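Long-range contacts in aldose 1-epimerase (PDB 1LUR), which probably catalyses the interconversion of the alpha and beta anomers of aldose sugars, as galactose mutarotases do: residues N239-I243 / Q305-A309; A192-E197 / I208-T214; A11-I15 / T26-F30. One frame throughout, in Å; residues are numbered along the deposited sequence.

Contact 1: N239-I243 / Q305-A309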
ATOM      1  N   ASN A 239       5.957   6.677   7.946  1.00 39.44           N
ATOM      2  CA  ASN A 239       7.310   6.165   7.773  1.00 38.47           C
ATOM      3  C   ASN A 239       7.360   4.696   7.407  1.00 37.04           C
ATOM      4  O   ASN A 239       6.356   3.982   7.468  1.00 37.92           O
ATOM      5  CB  ASN A 239       8.108   6.329   9.069  1.00 39.81           C
ATOM      6  CG  ASN A 239       8.090   7.741   9.594  1.00 40.80           C
ATOM      7  OD1 ASN A 239       9.123   8.406   9.630  1.00 43.48           O
ATOM      8  ND2 ASN A 239       6.915   8.211  10.009  1.00 41.44           N
ATOM      9  N   ASP A 240       8.566   4.263   7.061  1.00 34.80           N
ATOM     10  CA  ASP A 240       8.866   2.895   6.680  1.00 33.41           C
ATOM     11  C   ASP A 240       9.285   2.138   7.942  1.00 34.67           C
ATOM     12  O   ASP A 240      10.217   2.557   8.631  1.00 32.79           O
ATOM     13  CB  ASP A 240      10.059   2.861   5.725  1.00 33.02           C
ATOM     14  CG  ASP A 240       9.701   3.189   4.291  1.00 31.56           C
ATOM     15  OD1 ASP A 240       8.708   3.907   4.039  1.00 32.82           O
ATOM     16  OD2 ASP A 240      10.453   2.730   3.410  1.00 33.19           O
ATOM     17  N   LEU A 241       8.607   1.038   8.250  1.00 34.73           N
ATOM     18  CA  LEU A 241       8.956   0.251   9.428  1.00 34.73           C
ATOM     19  C   LEU A 241       9.597  -1.027   8.894  1.00 34.85           C
ATOM     20  O   LEU A 241       8.939  -1.835   8.233  1.00 34.66           O
ATOM     21  CB  LEU A 241       7.707  -0.057  10.267  1.00 35.13           C
ATOM     22  CG  LEU A 241       7.331   0.980  11.340  1.00 34.93           C
ATOM     23  CD1 LEU A 241       8.330   0.911  12.479  1.00 36.74           C
ATOM     24  CD2 LEU A 241       7.297   2.385  10.749  1.00 34.82           C
ATOM     25  N   VAL A 242      10.891  -1.196   9.162  1.00 33.99           N
ATOM     26  CA  VAL A 242      11.622  -2.369   8.700  1.00 34.46           C
ATOM     27  C   VAL A 242      11.242  -3.633   9.456  1.00 36.61           C
ATOM     28  O   VAL A 242      11.420  -3.725  10.671  1.00 34.76           O
ATOM     29  CB  VAL A 242      13.147  -2.156   8.805  1.00 34.10           C
ATOM     30  CG1 VAL A 242      13.890  -3.342   8.182  1.00 32.25           C
ATOM     31  CG2 VAL A 242      13.533  -0.870   8.102  1.00 34.28           C
ATOM     32  N   ILE A 243      10.729  -4.608   8.712  1.00 37.20           N
ATOM     33  CA  ILE A 243      10.309  -5.881   9.275  1.00 38.76           C
ATOM     34  C   ILE A 243      11.465  -6.736   9.776  1.00 40.13           C
ATOM     35  O   ILE A 243      12.426  -6.994   9.048  1.00 39.57           O
ATOM     36  CB  ILE A 243       9.532  -6.713   8.237  1.00 39.23           C
ATOM     37  CG1 ILE A 243       8.271  -5.966   7.802  1.00 39.10           C
ATOM     38  CG2 ILE A 243       9.191  -8.080   8.822  1.00 40.45           C
ATOM     39  CD1 ILE A 243       7.488  -6.678   6.701  1.00 39.25           C
ATOM     40  N   GLN A 305       6.103  -2.683   1.132  1.00 24.18           N
ATOM     41  CA  GLN A 305       6.895  -2.277  -0.036  1.00 24.06           C
ATOM     42  C   GLN A 305       8.378  -2.378   0.275  1.00 25.22           C
ATOM     43  O   GLN A 305       8.767  -2.813   1.360  1.00 26.71           O
ATOM     44  CB  GLN A 305       6.595  -0.800  -0.320  1.00 23.28           C
ATOM     45  CG  GLN A 305       6.998   0.073   0.886  1.00 25.91           C
ATOM     46  CD  GLN A 305       6.848   1.574   0.679  1.00 26.57           C
ATOM     47  OE1 GLN A 305       5.746   2.084   0.488  1.00 27.69           O
ATOM     48  NE2 GLN A 305       7.969   2.293   0.739  1.00 26.57           N
ATOM     49  N   PHE A 306       9.200  -1.961  -0.686  1.00 24.54           N
ATOM     50  CA  PHE A 306      10.644  -1.976  -0.512  1.00 23.50           C
ATOM     51  C   PHE A 306      10.890  -0.606   0.105  1.00 23.06           C
ATOM     52  O   PHE A 306      10.038   0.286  -0.001  1.00 22.70           O
ATOM     53  CB  PHE A 306      11.393  -2.049  -1.851  1.00 19.76           C
ATOM     54  CG  PHE A 306      11.416  -3.410  -2.464  1.00 22.83           C
ATOM     55  CD1 PHE A 306      10.512  -3.757  -3.459  1.00 23.02           C
ATOM     56  CD2 PHE A 306      12.352  -4.355  -2.047  1.00 24.15           C
ATOM     57  CE1 PHE A 306      10.541  -5.030  -4.038  1.00 23.72           C
ATOM     58  CE2 PHE A 306      12.392  -5.624  -2.614  1.00 27.08           C
ATOM     59  CZ  PHE A 306      11.489  -5.966  -3.610  1.00 26.47           C
ATOM     60  N   HIS A 307      12.046  -0.423   0.736  1.00 23.58           N
ATOM     61  CA  HIS A 307      12.363   0.859   1.355  1.00 26.21           C
ATOM     62  C   HIS A 307      12.080   2.036   0.438  1.00 25.45           C
ATOM     63  O   HIS A 307      12.388   1.994  -0.756  1.00 24.49           O
ATOM     64  CB  HIS A 307      13.844   0.930   1.736  1.00 25.86           C
ATOM     65  CG  HIS A 307      14.277  -0.134   2.695  1.00 28.96           C
ATOM     66  ND1 HIS A 307      14.159  -1.479   2.420  1.00 28.76           N
ATOM     67  CD2 HIS A 307      14.859  -0.047   3.915  1.00 28.55           C
ATOM     68  CE1 HIS A 307      14.653  -2.176   3.427  1.00 30.97           C
ATOM     69  NE2 HIS A 307      15.084  -1.331   4.348  1.00 29.30           N
ATOM     70  N   SER A 308      11.513   3.091   1.007  1.00 25.50           N
ATOM     71  CA  SER A 308      11.204   4.283   0.234  1.00 25.38           C
ATOM     72  C   SER A 308      12.540   4.909  -0.199  1.00 26.10           C
ATOM     73  O   SER A 308      13.525   4.850   0.539  1.00 25.14           O
ATOM     74  CB  SER A 308      10.414   5.268   1.095  1.00 25.36           C
ATOM     75  OG  SER A 308       9.148   4.746   1.453  1.00 25.07           O
ATOM     76  N   ALA A 309      12.576   5.487  -1.399  1.00 24.96           N
ATOM     77  CA  ALA A 309      13.791   6.120  -1.926  1.00 24.93           C
ATOM     78  C   ALA A 309      14.931   5.137  -2.185  1.00 24.82           C
ATOM     79  O   ALA A 309      16.092   5.542  -2.268  1.00 24.30           O
ATOM     80  CB  ALA A 309      14.274   7.227  -0.978  1.00 24.64           C
TER

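Contact 2: A192-E197 / I208-T214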
ATOM      1  N   ALA A 192       8.963  -4.941  14.196  1.00 41.37           N
ATOM      2  CA  ALA A 192       9.898  -4.011  13.569  1.00 40.42           C
ATOM      3  C   ALA A 192      10.841  -3.378  14.589  1.00 39.25           C
ATOM      4  O   ALA A 192      10.404  -2.655  15.477  1.00 40.30           O
ATOM      5  CB  ALA A 192       9.124  -2.926  12.836  1.00 39.70           C
ATOM      6  N   ASP A 193      12.134  -3.645  14.449  1.00 39.78           N
ATOM      7  CA  ASP A 193      13.129  -3.091  15.370  1.00 40.20           C
ATOM      8  C   ASP A 193      13.691  -1.761  14.883  1.00 40.99           C
ATOM      9  O   ASP A 193      14.230  -0.979  15.673  1.00 39.18           O
ATOM     10  CB  ASP A 193      14.290  -4.064  15.561  1.00 40.81           C
ATOM     11  CG  ASP A 193      13.868  -5.346  16.233  1.00 42.06           C
ATOM     12  OD1 ASP A 193      13.027  -5.279  17.151  1.00 42.97           O
ATOM     13  OD2 ASP A 193      14.385  -6.419  15.852  1.00 44.17           O
ATOM     14  N   GLU A 194      13.566  -1.513  13.582  1.00 39.31           N
ATOM     15  CA  GLU A 194      14.067  -0.282  12.980  1.00 38.08           C
ATOM     16  C   GLU A 194      13.075   0.407  12.053  1.00 38.43           C
ATOM     17  O   GLU A 194      12.091  -0.196  11.608  1.00 36.96           O
ATOM     18  CB  GLU A 194      15.329  -0.586  12.180  1.00 38.28           C
ATOM     19  CG  GLU A 194      16.569  -0.790  13.000  1.00 40.15           C
ATOM     20  CD  GLU A 194      17.735  -1.236  12.151  1.00 42.10           C
ATOM     21  OE1 GLU A 194      18.876  -0.837  12.455  1.00 44.10           O
ATOM     22  OE2 GLU A 194      17.512  -1.995  11.180  1.00 44.35           O
ATOM     23  N   PHE A 195      13.340   1.679  11.764  1.00 36.27           N
ATOM     24  CA  PHE A 195      12.482   2.447  10.878  1.00 34.31           C
ATOM     25  C   PHE A 195      13.355   3.339  10.004  1.00 33.44           C
ATOM     26  O   PHE A 195      14.503   3.631  10.353  1.00 32.67           O
ATOM     27  CB  PHE A 195      11.445   3.265  11.660  1.00 34.59           C
ATOM     28  CG  PHE A 195      11.994   4.475  12.368  1.00 35.89           C
ATOM     29  CD1 PHE A 195      11.918   5.732  11.780  1.00 34.72           C
ATOM     30  CD2 PHE A 195      12.516   4.368  13.655  1.00 37.48           C
ATOM     31  CE1 PHE A 195      12.346   6.874  12.465  1.00 37.71           C
ATOM     32  CE2 PHE A 195      12.950   5.502  14.351  1.00 37.49           C
ATOM     33  CZ  PHE A 195      12.862   6.756  13.757  1.00 37.30           C
ATOM     34  N   VAL A 196      12.816   3.738   8.857  1.00 30.73           N
ATOM     35  CA  VAL A 196      13.536   4.587   7.927  1.00 28.69           C
ATOM     36  C   VAL A 196      13.354   6.059   8.276  1.00 28.54           C
ATOM     37  O   VAL A 196      12.242   6.575   8.276  1.00 30.19           O
ATOM     38  CB  VAL A 196      13.051   4.329   6.478  1.00 29.83           C
ATOM     39  CG1 VAL A 196      13.762   5.255   5.500  1.00 29.83           C
ATOM     40  CG2 VAL A 196      13.305   2.882   6.114  1.00 28.80           C
ATOM     41  N   GLU A 197      14.457   6.734   8.571  1.00 27.15           N
ATOM     42  CA  GLU A 197      14.413   8.147   8.921  1.00 29.42           C
ATOM     43  C   GLU A 197      14.027   9.014   7.718  1.00 29.60           C
ATOM     44  O   GLU A 197      14.459   8.762   6.594  1.00 30.12           O
ATOM     45  CB  GLU A 197      15.778   8.574   9.455  1.00 30.81           C
ATOM     46  CG  GLU A 197      15.913  10.045   9.775  1.00 33.20           C
ATOM     47  CD  GLU A 197      17.309  10.371  10.240  1.00 34.43           C
ATOM     48  OE1 GLU A 197      17.637  10.039  11.397  1.00 31.79           O
ATOM     49  OE2 GLU A 197      18.088  10.932   9.440  1.00 35.34           O
ATOM     50  N   ILE A 208      18.915   4.770   9.011  1.00 29.61           N
ATOM     51  CA  ILE A 208      18.012   3.785   9.592  1.00 30.29           C
ATOM     52  C   ILE A 208      18.133   3.997  11.092  1.00 31.52           C
ATOM     53  O   ILE A 208      19.244   4.074  11.625  1.00 30.88           O
ATOM     54  CB  ILE A 208      18.430   2.334   9.267  1.00 30.08           C
ATOM     55  CG1 ILE A 208      18.400   2.098   7.754  1.00 30.15           C
ATOM     56  CG2 ILE A 208      17.490   1.357   9.974  1.00 30.32           C
ATOM     57  CD1 ILE A 208      17.034   2.261   7.128  1.00 29.09           C
ATOM     58  N   ARG A 209      16.998   4.102  11.767  1.00 31.18           N
ATOM     59  CA  ARG A 209      17.007   4.312  13.203  1.00 34.70           C
ATOM     60  C   ARG A 209      16.307   3.203  13.952  1.00 36.45           C
ATOM     61  O   ARG A 209      15.307   2.644  13.484  1.00 34.28           O
ATOM     62  CB  ARG A 209      16.341   5.643  13.554  1.00 33.98           C
ATOM     63  CG  ARG A 209      17.189   6.869  13.264  1.00 37.56           C
ATOM     64  CD  ARG A 209      16.490   8.134  13.746  1.00 40.75           C
ATOM     65  NE  ARG A 209      16.149   8.040  15.162  1.00 44.88           N
ATOM     66  CZ  ARG A 209      15.453   8.956  15.828  1.00 48.42           C
ATOM     67  NH1 ARG A 209      15.023  10.044  15.204  1.00 51.04           N
ATOM     68  NH2 ARG A 209      15.182   8.783  17.117  1.00 49.28           N
ATOM     69  N   SER A 210      16.854   2.887  15.120  1.00 37.26           N
ATOM     70  CA  SER A 210      16.301   1.852  15.967  1.00 38.23           C
ATOM     71  C   SER A 210      14.975   2.394  16.454  1.00 38.12           C
ATOM     72  O   SER A 210      14.804   3.604  16.608  1.00 37.63           O
ATOM     73  CB  SER A 210      17.219   1.588  17.163  1.00 37.70           C
ATOM     74  OG  SER A 210      16.531   0.885  18.184  1.00 40.06           O
ATOM     75  N   VAL A 211      14.030   1.502  16.696  1.00 39.08           N
ATOM     76  CA  VAL A 211      12.732   1.930  17.166  1.00 40.48           C
ATOM     77  C   VAL A 211      12.743   2.036  18.692  1.00 41.76           C
ATOM     78  O   VAL A 211      11.901   2.706  19.284  1.00 41.04           O
ATOM     79  CB  VAL A 211      11.645   0.934  16.738  1.00 41.68           C
ATOM     80  CG1 VAL A 211      11.720  -0.336  17.576  1.00 38.58           C
ATOM     81  CG2 VAL A 211      10.308   1.586  16.856  1.00 41.99           C
ATOM     82  N   THR A 212      13.710   1.373  19.318  1.00 43.66           N
ATOM     83  CA  THR A 212      13.834   1.385  20.776  1.00 45.67           C
ATOM     84  C   THR A 212      13.759   2.792  21.362  1.00 46.48           C
ATOM     85  O   THR A 212      14.436   3.706  20.897  1.00 46.27           O
ATOM     86  CB  THR A 212      15.159   0.741  21.234  1.00 45.84           C
ATOM     87  OG1 THR A 212      15.226  -0.607  20.756  1.00 46.30           O
ATOM     88  CG2 THR A 212      15.252   0.739  22.759  1.00 46.19           C
ATOM     89  N   ASP A 213      12.931   2.943  22.391  1.00 48.38           N
ATOM     90  CA  ASP A 213      12.735   4.216  23.079  1.00 50.05           C
ATOM     91  C   ASP A 213      12.108   5.318  22.227  1.00 49.78           C
ATOM     92  O   ASP A 213      12.151   6.489  22.599  1.00 50.04           O
ATOM     93  CB  ASP A 213      14.065   4.720  23.666  1.00 51.91           C
ATOM     94  CG  ASP A 213      14.577   3.839  24.793  1.00 53.18           C
ATOM     95  OD1 ASP A 213      13.758   3.425  25.639  1.00 54.27           O
ATOM     96  OD2 ASP A 213      15.795   3.570  24.842  1.00 55.37           O
ATOM     97  N   THR A 214      11.522   4.945  21.093  1.00 49.37           N
ATOM     98  CA  THR A 214      10.889   5.922  20.206  1.00 48.33           C
ATOM     99  C   THR A 214       9.385   5.680  20.132  1.00 48.87           C
ATOM    100  O   THR A 214       8.891   4.652  20.598  1.00 48.79           O
ATOM    101  CB  THR A 214      11.451   5.840  18.768  1.00 49.12           C
ATOM    102  OG1 THR A 214      10.994   4.632  18.142  1.00 46.64           O
ATOM    103  CG2 THR A 214      12.971   5.849  18.792  1.00 47.13           C
TER
HETATM  104  O   HOH W   1      19.583   1.758  14.140  1.00 49.37           O

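Contact 3: A11-I15 / T26-F30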
ATOM      1  N   ALA A  11     -16.084   3.230 -20.537  1.00 66.01           N
ATOM      2  CA  ALA A  11     -16.194   3.169 -19.051  1.00 65.74           C
ATOM      3  C   ALA A  11     -15.855   1.770 -18.544  1.00 65.69           C
ATOM      4  O   ALA A  11     -15.812   0.814 -19.323  1.00 66.35           O
ATOM      5  CB  ALA A  11     -17.608   3.552 -18.620  1.00 65.92           C
ATOM      6  N   SER A  12     -15.603   1.659 -17.242  1.00 64.60           N
ATOM      7  CA  SER A  12     -15.270   0.376 -16.625  1.00 63.64           C
ATOM      8  C   SER A  12     -16.336   0.050 -15.581  1.00 62.28           C
ATOM      9  O   SER A  12     -17.517   0.357 -15.773  1.00 63.02           O
ATOM     10  CB  SER A  12     -13.899   0.440 -15.945  1.00 63.87           C
ATOM     11  OG  SER A  12     -13.964   1.189 -14.743  1.00 64.48           O
ATOM     12  N   GLY A  13     -15.921  -0.564 -14.477  1.00 59.42           N
ATOM     13  CA  GLY A  13     -16.873  -0.908 -13.436  1.00 55.29           C
ATOM     14  C   GLY A  13     -16.284  -1.704 -12.288  1.00 52.66           C
ATOM     15  O   GLY A  13     -15.319  -2.451 -12.460  1.00 52.36           O
ATOM     16  N   PHE A  14     -16.870  -1.538 -11.106  1.00 49.76           N
ATOM     17  CA  PHE A  14     -16.407  -2.244  -9.922  1.00 46.80           C
ATOM     18  C   PHE A  14     -16.507  -3.745 -10.149  1.00 44.95           C
ATOM     19  O   PHE A  14     -17.448  -4.226 -10.777  1.00 44.23           O
ATOM     20  CB  PHE A  14     -17.251  -1.859  -8.707  1.00 46.79           C
ATOM     21  CG  PHE A  14     -17.001  -0.464  -8.205  1.00 47.73           C
ATOM     22  CD1 PHE A  14     -15.762  -0.110  -7.678  1.00 47.22           C
ATOM     23  CD2 PHE A  14     -18.010   0.496  -8.248  1.00 47.13           C
ATOM     24  CE1 PHE A  14     -15.530   1.180  -7.198  1.00 48.40           C
ATOM     25  CE2 PHE A  14     -17.790   1.791  -7.772  1.00 47.77           C
ATOM     26  CZ  PHE A  14     -16.546   2.134  -7.246  1.00 48.00           C
ATOM     27  N   ILE A  15     -15.524  -4.478  -9.645  1.00 42.54           N
ATOM     28  CA  ILE A  15     -15.504  -5.925  -9.786  1.00 41.05           C
ATOM     29  C   ILE A  15     -15.515  -6.497  -8.375  1.00 41.31           C
ATOM     30  O   ILE A  15     -14.715  -6.097  -7.530  1.00 41.04           O
ATOM     31  CB  ILE A  15     -14.240  -6.405 -10.513  1.00 40.81           C
ATOM     32  CG1 ILE A  15     -14.150  -5.741 -11.889  1.00 41.50           C
ATOM     33  CG2 ILE A  15     -14.260  -7.919 -10.648  1.00 41.06           C
ATOM     34  CD1 ILE A  15     -12.910  -6.125 -12.684  1.00 39.56           C
ATOM     35  N   THR A  26     -14.038  -5.500  -3.321  1.00 33.93           N
ATOM     36  CA  THR A  26     -14.456  -4.870  -4.560  1.00 34.46           C
ATOM     37  C   THR A  26     -13.248  -4.164  -5.168  1.00 34.29           C
ATOM     38  O   THR A  26     -12.628  -3.320  -4.527  1.00 34.64           O
ATOM     39  CB  THR A  26     -15.577  -3.854  -4.318  1.00 35.56           C
ATOM     40  OG1 THR A  26     -16.680  -4.508  -3.677  1.00 34.95           O
ATOM     41  CG2 THR A  26     -16.050  -3.269  -5.638  1.00 36.37           C
ATOM     42  N   LEU A  27     -12.919  -4.526  -6.403  1.00 34.24           N
ATOM     43  CA  LEU A  27     -11.786  -3.936  -7.101  1.00 34.03           C
ATOM     44  C   LEU A  27     -12.223  -3.035  -8.253  1.00 34.94           C
ATOM     45  O   LEU A  27     -13.360  -3.108  -8.721  1.00 35.78           O
ATOM     46  CB  LEU A  27     -10.873  -5.035  -7.639  1.00 33.23           C
ATOM     47  CG  LEU A  27     -10.333  -6.055  -6.631  1.00 33.14           C
ATOM     48  CD1 LEU A  27      -9.731  -5.316  -5.443  1.00 31.80           C
ATOM     49  CD2 LEU A  27     -11.454  -6.983  -6.166  1.00 33.69           C
ATOM     50  N   LEU A  28     -11.299  -2.196  -8.710  1.00 33.74           N
ATOM     51  CA  LEU A  28     -11.558  -1.271  -9.805  1.00 34.52           C
ATOM     52  C   LEU A  28     -10.365  -1.314 -10.757  1.00 34.80           C
ATOM     53  O   LEU A  28      -9.220  -1.132 -10.338  1.00 34.59           O
ATOM     54  CB  LEU A  28     -11.742   0.147  -9.255  1.00 34.76           C
ATOM     55  CG  LEU A  28     -12.204   1.256 -10.204  1.00 36.34           C
ATOM     56  CD1 LEU A  28     -13.608   0.947 -10.726  1.00 36.88           C
ATOM     57  CD2 LEU A  28     -12.203   2.584  -9.455  1.00 36.92           C
ATOM     58  N   PRO A  29     -10.619  -1.569 -12.049  1.00 35.81           N
ATOM     59  CA  PRO A  29      -9.559  -1.636 -13.060  1.00 35.89           C
ATOM     60  C   PRO A  29      -8.660  -0.407 -13.026  1.00 35.02           C
ATOM     61  O   PRO A  29      -7.449  -0.502 -13.242  1.00 34.06           O
ATOM     62  CB  PRO A  29     -10.338  -1.743 -14.366  1.00 35.93           C
ATOM     63  CG  PRO A  29     -11.564  -2.497 -13.958  1.00 36.37           C
ATOM     64  CD  PRO A  29     -11.937  -1.822 -12.659  1.00 36.72           C
ATOM     65  N   PHE A  30      -9.258   0.750 -12.754  1.00 34.16           N
ATOM     66  CA  PHE A  30      -8.493   1.986 -12.696  1.00 33.09           C
ATOM     67  C   PHE A  30      -7.561   1.956 -11.497  1.00 31.64           C
ATOM     68  O   PHE A  30      -8.004   1.909 -10.347  1.00 30.39           O
ATOM     69  CB  PHE A  30      -9.420   3.195 -12.591  1.00 35.45           C
ATOM     70  CG  PHE A  30      -8.691   4.503 -12.538  1.00 36.78           C
ATOM     71  CD1 PHE A  30      -8.001   4.973 -13.651  1.00 37.77           C
ATOM     72  CD2 PHE A  30      -8.670   5.251 -11.369  1.00 37.80           C
ATOM     73  CE1 PHE A  30      -7.297   6.175 -13.597  1.00 39.32           C
ATOM     74  CE2 PHE A  30      -7.969   6.453 -11.303  1.00 38.53           C
ATOM     75  CZ  PHE A  30      -7.281   6.915 -12.420  1.00 39.02           C
TER

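Contact 1: N239-I243 / Q305-A309
In the galactose mutarotase-like beta-sandwich, Asp-240 on strand 238-243 holds Ser-308, in the loop after strand 300-305, through both carboxylate oxygens. In relatives the catalytic glutamate comes from the end of the strand leading into this loop, so the pair probably lies close to the active site. Each oxygen is used by a different group of the same serine. The backbone N of Ser-308 donates to Asp-240 OD2 at 2.7 Å with an N-H...O angle of 159°, while Ser-308 OG donates to Asp-240 OD1 at 2.8 Å. Each donor arrives on the syn side, 16° out of the carboxylate plane, so the two bonds together restrict rotation of the group. Placing CG beside the backbone N (chi1 -80°) directs the carboxylate of Asp-240 to the loop. Gln-305 bonds within its own segment: NE2 donates to Phe-306 O at 3.0 Å and, weakly, to Ser-308 OG, so that hydroxyl both gives and receives. Further along, Val-242 CG2 meets His-307 NE2 obliquely at 4.1 Å, a plain packing contact. Asp-240 OD1 has a second partner in ND1 of His-277, on neighbouring strand 275-279. On its other flank, strand 238-243 exchanges backbone bonds with strand 194-198, whose Val-196 touches both Asp-240 and His-307.

Contact 2: A192-E197 / I208-T214
Phe-195 and Arg-209 form the hydrogen-bonded pair of this antiparallel contact, satisfying each other's backbone twice. Phe-195 N donates to Arg-209 O at 2.8 Å, and Arg-209 N returns a straighter bond to Phe-195 O at 2.9 Å. A third bond, Val-211 N to Asp-193 O at 2.7 Å, reaches that carbonyl 32° out of its plane, where the chain turns a corner at Asp-193. Strand 207-210 is an outermost strand of the seven-stranded antiparallel sheet in the beta-sandwich, and 194-198 joins it to the rest. With CG between the backbone N and the carbonyl carbon (chi1 74°), the Phe-195 ring takes Arg-209 CB over one face, 3.5 Å from CE2, and has Ser-210 O at its edge. Its CZ lies over one face of the Arg-209 guanidinium, offset toward the rim, the planes 51° apart. The rings of Phe-195 and Phe-216 meet edge-to-face. Replacing the Phe-195 ring by the methyl of an alanine is likely to leave the arginine's CB and guanidinium without their backing and to open a gap beside Phe-216. Glu-197 OE1 touches Arg-209 CD at 3.2 Å but forms no salt bridge; its OE2 bonds to Thr-205. Asp-193 OD1 forms a salt bridge with Arg-219. A water donates to Glu-194 OE1 at 3.2 Å and weakly to Ile-208 O. Ser-210 OG accepts from Thr-212 N in an ST turn, leading into the type II turn closed by Thr-214 N on Val-211 O at 2.9 Å.

Contact 3: A11-I15 / T26-F30
Ile-15 and Leu-27 are the hydrogen-bonded pair of an antiparallel beta-hairpin, strands 15-18 and 24-28, at the edge of a four-stranded sheet. Ile-15 N donates to Leu-27 O at 2.7 Å, and the return bond from Leu-27 N, lying in the plane of the Ile-15 carbonyl, measures 2.6 Å. The two side chains share one face of the sheet, where both rest on Phe-124 of strand 121-129.

Phe-14 can be followed outward. Its CA approaches Leu-27 O in a CA-H...O contact of 3.4 Å. Its CB lies 3.6 Å from Thr-26 CG2. A chi1 of -72° swings CG beside the backbone N, keeping it by that methyl at 3.9 Å. From CD1 the partner changes: Leu-28 CD1 joins Thr-26 CG2 there, 3.9 Å away, and CE1 keeps only the leucine methyl within contact range across the hairpin. Both methyls come to the ring obliquely, while Leu-27 O sits near its plane at the edge. Ile-56 of helix 56-61 touches both Phe-14 and Leu-28.

Pro-29 packs beside the pair: Ile-15 CD1 meets Pro-29 CG at 4.1 Å, and Gly-13 O comes within 3.4 Å of Pro-29 CD.

Contacts 1 and 2 belong to the same seven-stranded sheet and adjoin directly, their centres 11 Å apart. Strands 238-243 and 194-198 are neighbours, joined by probable hydrogen bonds from Val-196 N to Asp-240 O and from Val-242 N to Glu-194 O, both 2.9 Å. Contact 2 thus carries the sheet outward to its edge, while contact 1 ties it to the loop after strand 300-305, probably near the sugar site. Contact 3 stands apart, across the chain's centre in a different sheet: its centre is 29 Å from that of contact 1 and 38 Å from that of contact 2, with nearest atoms about 17 and 26 Å away respectively.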